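Local atomic coordinates of putative polyketide cyclase SMa1630 (Sinorhizobium meliloti 1021, PDB entry 4U13), a protein that is of unconfirmed function but, as a putative polyketide cyclase with a SnoaL-like domain, probably acts on a small molecule in an NTF2-like pocket. Residues D15-N20 with R50-A55. Residues are numbered along the deposited sequence; the frame is centred on the assembly and turned at random.
Sequences DADSCN and RWWVAA
Trp52 of helix 44-59 reaches across to Asp17, Ala16 and Asn20 at the C-terminal end of helix 8-19, joining two of the helices that pack with the curved mixed sheet in this SnoaL-like, NTF2-type alpha+beta fold. The helix backbones stay well apart, with the CA atoms of Asp17 and Trp52 8.3 Å from each other, and the indole bridges most of that distance. A tryptophan suits the place because it is long and flat and carries one polar N-H.

The polar part is a single hydrogen bond: Trp52 NE1 donates to Asp17 OD1 over 3.0 Å, with an N-H...O angle of 155°. The acceptor lies close to the indole plane, but the N-H meets OD1 on its anti side and tilted from the carboxylate plane. The carboxylate and ring planes are 57° apart. Asp17 leaves its helix with CG anti to the backbone N (chi1 -173°), which carries the carboxylate nearer to the indole than its CB direction alone would. Its short side chain thus offers an acceptor to an indole N-H that would otherwise need a partner in this buried contact. OD1 also has a weak hydrogen bond with Tyr61 OH, a second partner for an acid buried in the fold.

The remaining contacts are van der Waals packing at the six-membered ring. Ala16, whose small methyl lets helix 22-26 come close at Ala24, presents its carbonyl O obliquely to Trp52 CZ2. Asn20, the first residue to leave helical geometry, forms a Schellman motif with the last turn; its positive phi is one that asparagine tolerates comparatively well. Next to it in sequence, Cys19 points its CB away from Trp52 and forms a disulfide with Cys19 of the second subunit. The backbone of Asn20 lies at the edge of the indole, where Asn20 C sits 3.7 Å from Trp52 CH2, near the ring plane.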
ATOM      1  N   ASP A  15      -1.335   2.916  -5.322  1.00 49.66           N
ATOM      2  CA  ASP A  15      -0.025   2.213  -5.093  1.00 52.36           C
ATOM      3  C   ASP A  15       1.140   3.163  -5.338  1.00 51.01           C
ATOM      4  O   ASP A  15       2.165   3.203  -4.585  1.00 49.36           O
ATOM      5  CB  ASP A  15       0.155   1.025  -6.037  1.00 60.15           C
ATOM      6  CG  ASP A  15      -0.697  -0.217  -5.638  1.00 65.13           C
ATOM      7  OD1 ASP A  15      -0.912  -0.456  -4.431  1.00 68.55           O
ATOM      8  OD2 ASP A  15      -1.133  -0.987  -6.535  1.00 77.73           O
ATOM      9  N   ALA A  16       0.943   3.954  -6.370  1.00 47.62           N
ATOM     10  CA  ALA A  16       1.937   4.934  -6.771  1.00 49.48           C
ATOM     11  C   ALA A  16       1.980   6.144  -5.858  1.00 49.29           C
ATOM     12  O   ALA A  16       3.057   6.603  -5.507  1.00 49.70           O
ATOM     13  CB  ALA A  16       1.649   5.387  -8.195  1.00 49.99           C
ATOM     14  N   ASP A  17       0.804   6.653  -5.502  1.00 48.98           N
ATOM     15  CA  ASP A  17       0.684   7.677  -4.503  1.00 49.65           C
ATOM     16  C   ASP A  17       1.408   7.210  -3.242  1.00 49.91           C
ATOM     17  O   ASP A  17       2.272   7.843  -2.701  1.00 48.32           O
ATOM     18  CB  ASP A  17      -0.799   7.916  -4.216  1.00 53.04           C
ATOM     19  CG  ASP A  17      -1.053   9.099  -3.305  1.00 56.18           C
ATOM     20  OD1 ASP A  17      -0.215  10.009  -3.271  1.00 58.20           O
ATOM     21  OD2 ASP A  17      -2.128   9.157  -2.653  1.00 56.43           O
ATOM     22  N   SER A  18       1.062   6.062  -2.789  1.00 49.20           N
ATOM     23  CA  SER A  18       1.614   5.476  -1.574  1.00 50.50           C
ATOM     24  C   SER A  18       3.155   5.193  -1.597  1.00 51.12           C
ATOM     25  O   SER A  18       3.819   5.226  -0.576  1.00 49.91           O
ATOM     26  CB  SER A  18       0.784   4.269  -1.300  1.00 51.66           C
ATOM     27  OG  SER A  18       1.408   3.475  -0.336  1.00 55.52           O
ATOM     28  N   CYS A  19       3.695   4.792  -2.747  1.00 52.84           N
ATOM     29  CA  CYS A  19       5.126   4.462  -2.862  1.00 51.00           C
ATOM     30  C   CYS A  19       5.949   5.609  -3.361  1.00 54.22           C
ATOM     31  O   CYS A  19       7.147   5.444  -3.612  1.00 56.12           O
ATOM     32  CB  CYS A  19       5.295   3.257  -3.789  1.00 53.24           C
ATOM     33  SG  CYS A  19       4.572   1.685  -3.071  1.00 57.80           S
ATOM     34  N   ASN A  20       5.341   6.790  -3.455  1.00 54.22           N
ATOM     35  CA  ASN A  20       5.982   7.964  -4.016  1.00 56.80           C
ATOM     36  C   ASN A  20       6.569   7.642  -5.380  1.00 55.67           C
ATOM     37  O   ASN A  20       7.674   7.963  -5.630  1.00 49.86           O
ATOM     38  CB  ASN A  20       7.097   8.517  -3.107  1.00 59.38           C
ATOM     39  CG  ASN A  20       6.588   9.020  -1.757  1.00 64.22           C
ATOM     40  OD1 ASN A  20       5.512   9.577  -1.665  1.00 62.84           O
ATOM     41  ND2 ASN A  20       7.348   8.803  -0.713  1.00 68.86           N
ATOM     42  N   ARG A  50       2.756  18.496 -10.642  1.00 63.19           N
ATOM     43  CA  ARG A  50       3.150  19.622  -9.772  1.00 65.08           C
ATOM     44  C   ARG A  50       2.324  19.571  -8.528  1.00 58.78           C
ATOM     45  O   ARG A  50       2.829  19.717  -7.429  1.00 59.31           O
ATOM     46  CB  ARG A  50       2.984  20.983 -10.466  1.00 74.71           C
ATOM     47  CG  ARG A  50       4.062  21.234 -11.537  1.00 82.03           C
ATOM     48  CD  ARG A  50       4.200  22.691 -11.983  1.00 86.16           C
ATOM     49  NE  ARG A  50       2.936  23.347 -12.283  1.00 97.31           N
ATOM     50  CZ  ARG A  50       2.787  24.654 -12.463  1.00107.73           C
ATOM     51  NH1 ARG A  50       1.567  25.138 -12.715  1.00111.84           N
ATOM     52  NH2 ARG A  50       3.840  25.479 -12.387  1.00103.81           N
ATOM     53  N   TRP A  51       1.049  19.309  -8.732  1.00 55.54           N
ATOM     54  CA  TRP A  51       0.120  19.277  -7.676  1.00 55.73           C
ATOM     55  C   TRP A  51       0.454  18.161  -6.677  1.00 58.30           C
ATOM     56  O   TRP A  51       0.396  18.401  -5.445  1.00 58.23           O
ATOM     57  CB  TRP A  51      -1.249  19.054  -8.255  1.00 59.60           C
ATOM     58  CG  TRP A  51      -2.246  18.516  -7.244  1.00 58.77           C
ATOM     59  CD1 TRP A  51      -2.879  19.219  -6.258  1.00 59.78           C
ATOM     60  CD2 TRP A  51      -2.715  17.182  -7.159  1.00 57.74           C
ATOM     61  NE1 TRP A  51      -3.721  18.382  -5.544  1.00 61.22           N
ATOM     62  CE2 TRP A  51      -3.641  17.125  -6.076  1.00 58.51           C
ATOM     63  CE3 TRP A  51      -2.438  16.012  -7.872  1.00 58.53           C
ATOM     64  CZ2 TRP A  51      -4.318  15.948  -5.725  1.00 57.83           C
ATOM     65  CZ3 TRP A  51      -3.082  14.815  -7.489  1.00 56.96           C
ATOM     66  CH2 TRP A  51      -4.012  14.800  -6.435  1.00 57.22           C
ATOM     67  N   TRP A  52       0.771  16.969  -7.211  1.00 53.71           N
ATOM     68  CA  TRP A  52       1.070  15.793  -6.406  1.00 54.97           C
ATOM     69  C   TRP A  52       2.363  15.978  -5.591  1.00 54.87           C
ATOM     70  O   TRP A  52       2.432  15.658  -4.385  1.00 53.97           O
ATOM     71  CB  TRP A  52       1.135  14.572  -7.328  1.00 57.04           C
ATOM     72  CG  TRP A  52       1.428  13.284  -6.651  1.00 58.27           C
ATOM     73  CD1 TRP A  52       0.580  12.540  -5.903  1.00 58.60           C
ATOM     74  CD2 TRP A  52       2.642  12.547  -6.725  1.00 60.87           C
ATOM     75  NE1 TRP A  52       1.199  11.407  -5.471  1.00 55.77           N
ATOM     76  CE2 TRP A  52       2.467  11.379  -5.958  1.00 58.57           C
ATOM     77  CE3 TRP A  52       3.882  12.773  -7.352  1.00 60.51           C
ATOM     78  CZ2 TRP A  52       3.483  10.430  -5.795  1.00 61.60           C
ATOM     79  CZ3 TRP A  52       4.890  11.841  -7.182  1.00 62.92           C
ATOM     80  CH2 TRP A  52       4.676  10.665  -6.419  1.00 60.17           C
ATOM     81  N   VAL A  53       3.383  16.535  -6.234  1.00 56.58           N
ATOM     82  CA  VAL A  53       4.626  16.847  -5.546  1.00 55.30           C
ATOM     83  C   VAL A  53       4.461  17.857  -4.371  1.00 57.57           C
ATOM     84  O   VAL A  53       4.918  17.581  -3.251  1.00 55.61           O
ATOM     85  CB  VAL A  53       5.672  17.338  -6.563  1.00 60.41           C
ATOM     86  CG1 VAL A  53       6.917  17.883  -5.868  1.00 57.58           C
ATOM     87  CG2 VAL A  53       6.102  16.180  -7.497  1.00 62.43           C
ATOM     88  N   ALA A  54       3.788  18.994  -4.615  1.00 53.68           N
ATOM     89  CA  ALA A  54       3.538  19.979  -3.559  1.00 55.13           C
ATOM     90  C   ALA A  54       2.742  19.396  -2.358  1.00 56.79           C
ATOM     91  O   ALA A  54       3.040  19.707  -1.208  1.00 54.23           O
ATOM     92  CB  ALA A  54       2.822  21.212  -4.106  1.00 53.83           C
ATOM     93  N   ALA A  55       1.754  18.556  -2.631  1.00 53.06           N
ATOM     94  CA  ALA A  55       0.962  18.011  -1.584  1.00 51.36           C
ATOM     95  C   ALA A  55       1.775  17.063  -0.724  1.00 53.00           C
ATOM     96  O   ALA A  55       1.585  16.994   0.489  1.00 57.08           O
ATOM     97  CB  ALA A  55      -0.266  17.311  -2.163  1.00 52.71           C
TER